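Luciferase (Lingulodinium polyedrum, PDB 1VPR) catalyses the oxygen-dependent, blue-light-emitting oxidation of dinoflagellate luciferin, an open tetrapyrrole, this chain being the third of three homologous luciferase domains. Local coordinates at residues A[173-178]-A[200-205]; A[36-41]-A[59-64]; A[159-164]-A[258-263]. One frame throughout, in Å; residues are numbered along the deposited sequence.

Contact 1 (A[173-178]-A[200-205]); sequences AAFIKE and HQTGGM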
loop_
_atom_site.group_PDB
_atom_site.type_symbol
_atom_site.label_atom_id
_atom_site.label_comp_id
_atom_site.label_asym_id
_atom_site.label_seq_id
_atom_site.Cartn_x
_atom_site.Cartn_y
_atom_site.Cartn_z
ATOM N N ALA A 173 2.109 11.463 -6.603
ATOM C CA ALA A 173 2.975 12.550 -7.045
ATOM C C ALA A 173 2.178 13.676 -7.717
ATOM O O ALA A 173 2.471 14.859 -7.520
ATOM C CB ALA A 173 4.063 12.018 -7.966
ATOM N N ALA A 174 1.150 13.317 -8.476
ATOM C CA ALA A 174 0.307 14.304 -9.136
ATOM C C ALA A 174 -0.348 15.215 -8.094
ATOM O O ALA A 174 -0.438 16.433 -8.309
ATOM C CB ALA A 174 -0.761 13.601 -9.986
ATOM N N PHE A 175 -0.784 14.640 -6.966
ATOM C CA PHE A 175 -1.412 15.436 -5.906
ATOM C C PHE A 175 -0.392 16.321 -5.201
ATOM O O PHE A 175 -0.691 17.464 -4.856
ATOM C CB PHE A 175 -2.110 14.533 -4.888
ATOM C CG PHE A 175 -3.370 13.933 -5.403
ATOM C CD1 PHE A 175 -4.567 14.641 -5.332
ATOM C CD2 PHE A 175 -3.351 12.698 -6.046
ATOM C CE1 PHE A 175 -5.728 14.132 -5.902
ATOM C CE2 PHE A 175 -4.497 12.173 -6.619
ATOM C CZ PHE A 175 -5.693 12.890 -6.553
ATOM N N ILE A 176 0.815 15.797 -5.003
ATOM C CA ILE A 176 1.877 16.559 -4.371
ATOM C C ILE A 176 2.270 17.741 -5.262
ATOM O O ILE A 176 2.430 18.856 -4.769
ATOM C CB ILE A 176 3.124 15.688 -4.113
ATOM C CG1 ILE A 176 2.776 14.579 -3.122
ATOM C CG2 ILE A 176 4.254 16.551 -3.533
ATOM C CD1 ILE A 176 3.927 13.639 -2.814
ATOM N N LYS A 177 2.424 17.504 -6.564
ATOM C CA LYS A 177 2.789 18.585 -7.481
ATOM C C LYS A 177 1.731 19.704 -7.434
ATOM O O LYS A 177 2.047 20.880 -7.592
ATOM C CB LYS A 177 2.938 18.044 -8.900
ATOM N N GLU A 178 0.475 19.333 -7.221
ATOM C CA GLU A 178 -0.598 20.315 -7.111
ATOM C C GLU A 178 -0.391 21.162 -5.859
ATOM O O GLU A 178 -0.510 22.383 -5.901
ATOM C CB GLU A 178 -1.947 19.611 -7.037
ATOM C CG GLU A 178 -2.530 19.326 -8.385
ATOM C CD GLU A 178 -2.957 20.599 -9.093
ATOM O OE1 GLU A 178 -3.293 20.525 -10.289
ATOM O OE2 GLU A 178 -2.966 21.671 -8.447
ATOM N N HIS A 200 -3.285 3.783 0.737
ATOM C CA HIS A 200 -3.958 3.414 -0.504
ATOM C C HIS A 200 -4.991 4.352 -1.069
ATOM O O HIS A 200 -5.713 3.977 -1.983
ATOM C CB HIS A 200 -4.524 1.996 -0.388
ATOM C CG HIS A 200 -3.464 0.971 -0.149
ATOM N ND1 HIS A 200 -2.350 0.862 -0.954
ATOM C CD2 HIS A 200 -3.339 0.019 0.804
ATOM C CE1 HIS A 200 -1.585 -0.120 -0.507
ATOM N NE2 HIS A 200 -2.163 -0.649 0.559
ATOM N N GLN A 201 -5.063 5.568 -0.526
ATOM C CA GLN A 201 -5.969 6.579 -1.048
ATOM C C GLN A 201 -5.407 7.065 -2.380
ATOM O O GLN A 201 -6.163 7.519 -3.247
ATOM C CB GLN A 201 -6.120 7.722 -0.051
ATOM C CG GLN A 201 -7.095 7.349 1.058
ATOM C CD GLN A 201 -7.031 8.255 2.263
ATOM O OE1 GLN A 201 -8.050 8.752 2.718
ATOM N NE2 GLN A 201 -5.846 8.443 2.806
ATOM N N THR A 202 -4.086 6.972 -2.546
ATOM C CA THR A 202 -3.453 7.326 -3.819
ATOM C C THR A 202 -2.415 6.247 -4.078
ATOM O O THR A 202 -2.113 5.456 -3.195
ATOM C CB THR A 202 -2.727 8.704 -3.797
ATOM O OG1 THR A 202 -1.755 8.729 -2.744
ATOM C CG2 THR A 202 -3.723 9.813 -3.582
ATOM N N GLY A 203 -1.850 6.205 -5.282
ATOM C CA GLY A 203 -0.864 5.174 -5.518
ATOM C C GLY A 203 0.576 5.654 -5.552
ATOM O O GLY A 203 0.865 6.865 -5.602
ATOM N N GLY A 204 1.488 4.687 -5.490
ATOM C CA GLY A 204 2.893 5.004 -5.621
ATOM C C GLY A 204 2.986 5.071 -7.137
ATOM O O GLY A 204 1.942 5.058 -7.819
HETATM N N MSE A 205 4.183 5.114 -7.707
HETATM C CA MSE A 205 4.237 5.188 -9.160
HETATM C C MSE A 205 4.261 3.802 -9.793
HETATM O O MSE A 205 4.096 3.663 -11.010
HETATM C CB MSE A 205 5.437 6.035 -9.625
HETATM C CG MSE A 205 5.280 7.576 -9.382
HETATM SE SE MSE A 205 3.417 8.376 -9.392
HETATM C CE MSE A 205 3.122 8.685 -11.297
#

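Contact 2 (A[36-41]-A[59-64]); sequences PEFHED and HYLLEC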
loop_
_atom_site.group_PDB
_atom_site.type_symbol
_atom_site.label_atom_id
_atom_site.label_comp_id
_atom_site.label_asym_id
_atom_site.label_seq_id
_atom_site.Cartn_x
_atom_site.Cartn_y
_atom_site.Cartn_z
ATOM N N PRO A 36 12.271 8.811 7.371
ATOM C CA PRO A 36 12.811 10.171 7.259
ATOM C C PRO A 36 12.307 11.053 8.396
ATOM O O PRO A 36 11.326 10.713 9.070
ATOM C CB PRO A 36 12.291 10.627 5.904
ATOM C CG PRO A 36 10.895 10.054 5.914
ATOM C CD PRO A 36 11.073 8.655 6.522
ATOM N N GLU A 37 12.974 12.181 8.607
ATOM C CA GLU A 37 12.578 13.111 9.657
ATOM C C GLU A 37 12.111 14.424 9.018
ATOM O O GLU A 37 12.917 15.190 8.472
ATOM C CB GLU A 37 13.754 13.366 10.605
ATOM N N PHE A 38 10.805 14.664 9.082
ATOM C CA PHE A 38 10.202 15.865 8.516
ATOM C C PHE A 38 10.095 16.929 9.589
ATOM O O PHE A 38 9.689 16.619 10.711
ATOM C CB PHE A 38 8.795 15.569 7.999
ATOM C CG PHE A 38 8.753 14.563 6.896
ATOM C CD1 PHE A 38 8.200 13.309 7.108
ATOM C CD2 PHE A 38 9.264 14.875 5.642
ATOM C CE1 PHE A 38 8.156 12.372 6.080
ATOM C CE2 PHE A 38 9.230 13.954 4.607
ATOM C CZ PHE A 38 8.670 12.695 4.829
ATOM N N HIS A 39 10.437 18.170 9.239
ATOM C CA HIS A 39 10.364 19.290 10.178
ATOM C C HIS A 39 9.237 19.041 11.177
ATOM O O HIS A 39 8.134 18.621 10.796
ATOM C CB HIS A 39 10.116 20.608 9.424
ATOM N N GLU A 40 9.521 19.287 12.454
ATOM C CA GLU A 40 8.539 19.084 13.511
ATOM C C GLU A 40 7.151 19.585 13.111
ATOM O O GLU A 40 6.144 18.915 13.356
ATOM C CB GLU A 40 9.003 19.792 14.793
ATOM N N ASP A 41 7.103 20.750 12.472
ATOM C CA ASP A 41 5.837 21.358 12.072
ATOM C C ASP A 41 4.979 20.575 11.055
ATOM O O ASP A 41 3.801 20.286 11.307
ATOM C CB ASP A 41 6.101 22.789 11.559
ATOM N N HIS A 59 8.723 18.072 -1.355
ATOM C CA HIS A 59 9.736 17.965 -2.397
ATOM C C HIS A 59 10.566 16.701 -2.213
ATOM O O HIS A 59 11.042 16.112 -3.191
ATOM C CB HIS A 59 10.659 19.180 -2.394
ATOM C CG HIS A 59 10.008 20.420 -2.910
ATOM N ND1 HIS A 59 9.034 21.095 -2.204
ATOM C CD2 HIS A 59 10.128 21.060 -4.096
ATOM C CE1 HIS A 59 8.579 22.094 -2.941
ATOM N NE2 HIS A 59 9.228 22.094 -4.093
ATOM N N TYR A 60 10.751 16.290 -0.962
ATOM C CA TYR A 60 11.517 15.081 -0.682
ATOM C C TYR A 60 10.686 13.880 -1.155
ATOM O O TYR A 60 11.196 12.961 -1.803
ATOM C CB TYR A 60 11.784 14.958 0.814
ATOM C CG TYR A 60 12.444 13.653 1.210
ATOM C CD1 TYR A 60 13.770 13.374 0.861
ATOM C CD2 TYR A 60 11.741 12.702 1.964
ATOM C CE1 TYR A 60 14.379 12.176 1.261
ATOM C CE2 TYR A 60 12.340 11.511 2.374
ATOM C CZ TYR A 60 13.650 11.252 2.021
ATOM O OH TYR A 60 14.228 10.068 2.423
ATOM N N LEU A 61 9.403 13.894 -0.815
ATOM C CA LEU A 61 8.506 12.818 -1.218
ATOM C C LEU A 61 8.455 12.708 -2.746
ATOM O O LEU A 61 8.443 11.606 -3.296
ATOM C CB LEU A 61 7.097 13.060 -0.658
ATOM C CG LEU A 61 6.947 13.006 0.859
ATOM C CD1 LEU A 61 5.467 13.093 1.200
ATOM C CD2 LEU A 61 7.564 11.715 1.408
ATOM N N LEU A 62 8.429 13.842 -3.439
ATOM C CA LEU A 62 8.393 13.794 -4.893
ATOM C C LEU A 62 9.593 13.056 -5.429
ATOM O O LEU A 62 9.466 12.240 -6.346
ATOM C CB LEU A 62 8.357 15.191 -5.506
ATOM C CG LEU A 62 6.978 15.803 -5.719
ATOM C CD1 LEU A 62 7.143 17.095 -6.517
ATOM C CD2 LEU A 62 6.081 14.829 -6.500
ATOM N N GLU A 63 10.765 13.322 -4.864
ATOM C CA GLU A 63 11.943 12.635 -5.338
ATOM C C GLU A 63 11.900 11.159 -4.935
ATOM O O GLU A 63 12.367 10.306 -5.678
ATOM C CB GLU A 63 13.202 13.293 -4.789
ATOM C CG GLU A 63 14.477 12.772 -5.414
ATOM C CD GLU A 63 15.691 13.528 -4.909
ATOM O OE1 GLU A 63 16.419 13.000 -4.038
ATOM O OE2 GLU A 63 15.897 14.665 -5.377
ATOM N N CYS A 64 11.326 10.848 -3.779
ATOM C CA CYS A 64 11.265 9.450 -3.370
ATOM C C CYS A 64 10.318 8.655 -4.243
ATOM O O CYS A 64 10.422 7.426 -4.315
ATOM C CB CYS A 64 10.842 9.317 -1.906
ATOM S SG CYS A 64 12.131 9.777 -0.723
#

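Contact 3 (A[159-164]-A[258-263]); sequences NPLHGR and YRKIGF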
loop_
_atom_site.group_PDB
_atom_site.type_symbol
_atom_site.label_atom_id
_atom_site.label_comp_id
_atom_site.label_asym_id
_atom_site.label_seq_id
_atom_site.Cartn_x
_atom_site.Cartn_y
_atom_site.Cartn_z
ATOM N N ASN A 159 -1.840 -16.814 -11.345
ATOM C CA ASN A 159 -0.976 -15.746 -10.820
ATOM C C ASN A 159 -0.988 -14.508 -11.716
ATOM O O ASN A 159 0.064 -14.013 -12.144
ATOM C CB ASN A 159 0.451 -16.271 -10.690
ATOM C CG ASN A 159 0.533 -17.486 -9.816
ATOM O OD1 ASN A 159 -0.101 -17.550 -8.760
ATOM N ND2 ASN A 159 1.321 -18.459 -10.235
ATOM N N PRO A 160 -2.181 -13.960 -11.979
ATOM C CA PRO A 160 -2.349 -12.789 -12.830
ATOM C C PRO A 160 -1.753 -11.470 -12.347
ATOM O O PRO A 160 -1.552 -10.565 -13.149
ATOM C CB PRO A 160 -3.869 -12.720 -13.005
ATOM C CG PRO A 160 -4.358 -13.198 -11.683
ATOM C CD PRO A 160 -3.476 -14.394 -11.423
ATOM N N LEU A 161 -1.494 -11.349 -11.048
ATOM C CA LEU A 161 -0.927 -10.132 -10.478
ATOM C C LEU A 161 0.599 -10.078 -10.624
ATOM O O LEU A 161 1.204 -9.001 -10.519
ATOM C CB LEU A 161 -1.275 -10.048 -8.994
ATOM C CG LEU A 161 -2.745 -10.330 -8.649
ATOM C CD1 LEU A 161 -2.952 -10.228 -7.139
ATOM C CD2 LEU A 161 -3.628 -9.343 -9.387
ATOM N N HIS A 162 1.214 -11.235 -10.862
ATOM C CA HIS A 162 2.666 -11.344 -10.988
ATOM C C HIS A 162 3.206 -10.446 -12.114
ATOM O O HIS A 162 2.806 -10.573 -13.265
ATOM C CB HIS A 162 3.033 -12.798 -11.266
ATOM C CG HIS A 162 4.467 -13.132 -11.011
ATOM N ND1 HIS A 162 4.930 -13.495 -9.769
ATOM C CD2 HIS A 162 5.525 -13.234 -11.851
ATOM C CE1 HIS A 162 6.210 -13.814 -9.850
ATOM N NE2 HIS A 162 6.595 -13.668 -11.103
ATOM N N GLY A 163 4.114 -9.539 -11.771
ATOM C CA GLY A 163 4.694 -8.658 -12.773
ATOM C C GLY A 163 4.930 -7.261 -12.238
ATOM O O GLY A 163 4.867 -7.022 -11.021
ATOM N N ARG A 164 5.220 -6.341 -13.151
ATOM C CA ARG A 164 5.447 -4.951 -12.806
ATOM C C ARG A 164 4.306 -4.125 -13.395
ATOM O O ARG A 164 3.944 -4.266 -14.586
ATOM C CB ARG A 164 6.817 -4.473 -13.324
ATOM C CG ARG A 164 7.163 -3.065 -12.858
ATOM C CD ARG A 164 8.655 -2.800 -13.031
ATOM N NE ARG A 164 9.026 -2.889 -14.442
ATOM C CZ ARG A 164 8.909 -1.883 -15.311
ATOM N NH1 ARG A 164 8.448 -0.700 -14.924
ATOM N NH2 ARG A 164 9.211 -2.081 -16.581
ATOM N N TYR A 258 -9.185 -13.051 -10.504
ATOM C CA TYR A 258 -8.665 -11.751 -10.895
ATOM C C TYR A 258 -8.944 -10.573 -9.999
ATOM O O TYR A 258 -8.771 -9.432 -10.421
ATOM C CB TYR A 258 -9.148 -11.421 -12.302
ATOM C CG TYR A 258 -8.743 -12.457 -13.328
ATOM C CD1 TYR A 258 -9.639 -13.447 -13.745
ATOM C CD2 TYR A 258 -7.452 -12.474 -13.859
ATOM C CE1 TYR A 258 -9.257 -14.438 -14.672
ATOM C CE2 TYR A 258 -7.061 -13.460 -14.788
ATOM C CZ TYR A 258 -7.972 -14.438 -15.185
ATOM O OH TYR A 258 -7.592 -15.405 -16.092
ATOM N N ARG A 259 -9.376 -10.826 -8.772
ATOM C CA ARG A 259 -9.668 -9.738 -7.859
ATOM C C ARG A 259 -9.258 -10.006 -6.425
ATOM O O ARG A 259 -9.436 -11.101 -5.911
ATOM C CB ARG A 259 -11.188 -9.395 -7.883
ATOM C CG ARG A 259 -11.525 -8.255 -6.929
ATOM C CD ARG A 259 -12.934 -7.684 -7.109
ATOM N NE ARG A 259 -13.957 -8.697 -6.900
ATOM C CZ ARG A 259 -15.212 -8.411 -6.576
ATOM N NH1 ARG A 259 -15.580 -7.144 -6.418
ATOM N NH2 ARG A 259 -16.098 -9.388 -6.433
ATOM N N LYS A 260 -8.696 -9.000 -5.775
ATOM C CA LYS A 260 -8.357 -9.120 -4.361
ATOM C C LYS A 260 -9.302 -8.184 -3.631
ATOM O O LYS A 260 -9.649 -7.106 -4.145
ATOM C CB LYS A 260 -6.931 -8.641 -4.057
ATOM C CG LYS A 260 -5.819 -9.453 -4.675
ATOM C CD LYS A 260 -4.497 -8.970 -4.057
ATOM C CE LYS A 260 -4.252 -7.471 -4.358
ATOM N NZ LYS A 260 -2.956 -7.037 -3.796
ATOM N N ILE A 261 -9.726 -8.584 -2.446
ATOM C CA ILE A 261 -10.614 -7.754 -1.619
ATOM C C ILE A 261 -10.009 -7.704 -0.223
ATOM O O ILE A 261 -9.629 -8.731 0.348
ATOM C CB ILE A 261 -12.044 -8.338 -1.534
ATOM C CG1 ILE A 261 -12.653 -8.400 -2.933
ATOM C CG2 ILE A 261 -12.915 -7.444 -0.628
ATOM C CD1 ILE A 261 -14.024 -9.055 -2.978
ATOM N N GLY A 262 -9.917 -6.512 0.343
ATOM C CA GLY A 262 -9.301 -6.406 1.660
ATOM C C GLY A 262 -9.714 -5.170 2.413
ATOM O O GLY A 262 -10.670 -4.477 2.047
ATOM N N PHE A 263 -9.000 -4.879 3.477
ATOM C CA PHE A 263 -9.320 -3.705 4.271
ATOM C C PHE A 263 -8.075 -3.372 5.057
ATOM O O PHE A 263 -7.209 -4.241 5.241
ATOM C CB PHE A 263 -10.448 -4.018 5.258
ATOM C CG PHE A 263 -10.090 -5.064 6.250
ATOM C CD1 PHE A 263 -10.176 -6.423 5.916
ATOM C CD2 PHE A 263 -9.622 -4.706 7.513
ATOM C CE1 PHE A 263 -9.803 -7.397 6.828
ATOM C CE2 PHE A 263 -9.240 -5.685 8.434
ATOM C CZ PHE A 263 -9.331 -7.013 8.100
#

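Contact 1 (A[173-178]-A[200-205])
Two small apolar meetings join helix residues 173-178 to 200-205. In the first, the ring of F175 lies obliquely against the methyl of T202: CG2 of T202 is 3.8 Å from CD2 of F175 and 3.9 Å from CE2, so the methyl sits against the CD2-CE2 bond. T202 presents that methyl because OG1 sits between backbone N and carbonyl carbon (chi1 56°), which leaves CG2 anti to the carbonyl carbon. The second meeting, two residues earlier on the helix, pairs CB of A173 with the selenium of M205, a selenomethionine, at 4.0 Å. Its chain bends at chi2 and chi3 and thereby brings SE nearer to the helix. The polar bonds of 200-205 run to other parts of the protein: the T202 hydroxyl is hydrogen-bonded to T197 O and K224 NZ, and the backbone of G203 pairs with G170 and Q172. Within 173-178, the K177 N to A173 O bond (2.8 Å) marks regular helix. Helix 172-181 thus rests on the link that runs from helix 187-197 into barrel strand 206-212, while A173 and I176 also touch helix 57-65.

Contact 2 (A[36-41]-A[59-64])
A loop of the luciferase helical bundle region, 36-41, packs here against helix 57-65, with P36 and F38 set against Y60 and L61. The Y60 ring is the main surface. CB of P36 comes to 3.6 Å from CE2 of Y60, while the proline CG stands a little farther from that same atom, at 4.1 Å. Farther in along the ring, CE2 of F38 lies 3.9 Å from CD2 of Y60; the two side chains cross at about a right angle. F38 also spans to the next helix residue, its CZ reaching CD2 of L61 at 3.7 Å. Y60 meets both loop residues because CG is anti to its backbone N (chi1 174°), which carries the ring off the helix towards 36-38. From the next turn, SG of C64 lies over one face of this ring, 3.4 Å above its plane and offset toward the rim. The phenol OH is hydrogen-bonded to H34 NE2 and N28 ND2, so the polar end of this buried residue is paired beside its apolar flank. A leucine in place of Y60 would probably leave H34 and N28 without their hydroxyl partner and open a gap beside P36. F38 and Y60 each also touch M47 of strand 47-49. The contact is thus hydrophobic packing within the helical bundle domain, an irregular loop laid on helix 57-65 through proline and aromatic side chains, in a small region next to the barrel.

Contact 3 (A[159-164]-A[258-263])
The phenol ring of Y258 takes P160 obliquely: CB of the proline is 3.7 Å from both CD2 and CE2 of Y258, and the proline CG lies 3.9 Å from CD2, so the pyrrolidine leans on the CD2-CE2 bond. Another flat group, the guanidinium of R259, carries CD1 of I261 over the centre of one face, 3.8 Å above the plane; its nitrogens form salt bridges to E256 and E276. Deeper in, L161 meets the aliphatic part of K260. CD1 of L161 is 3.7 Å from CD of K260, 3.9 Å from CG and 4.1 Å from CE, so a single methyl rests along three methylenes. The lysine chain bends at chi3 (-61°), and its ammonium end makes a cation-pi contact with W252. P160 and L161 are the two middle residues of a type I turn, N159 to H162, closed by H162 N to N159 O at 3.3 Å; the turn leads into strand 163-169. In the barrel sheet three strands separate 163-169 from 259-266, so the contact spans its curve. The chemistry is apolar throughout: proline on tyrosine toward the outside, leucine on lysine methylenes where both residues are buried. Cohesion therefore rests on van der Waals fit, while the K260 charge is probably steadied by the W252 ring and not by anything in the turn.

How the contacts relate
All three contacts are apolar and partly buried, each mixing covered and more exposed residues. Contacts 1 and 2 belong together: their centres are 14 Å apart and their helices pack, I176 CG2 lying 3.6 Å from L62 CG, so helix 57-65 has the loop 36-41 on one side and helix 172-181 on another. They thereby link the helical bundle range to the catalytic range. Contact 3 stands apart, about 30 Å from contact 2 between centres and on the opposite side of the chain's centre. It joins the turn leading into strand 163-169 to the start of strand 259-266, and it alone has a lysine chain among its touching groups. Contact 2 is the most aromatic, contact 1 the only one using selenium.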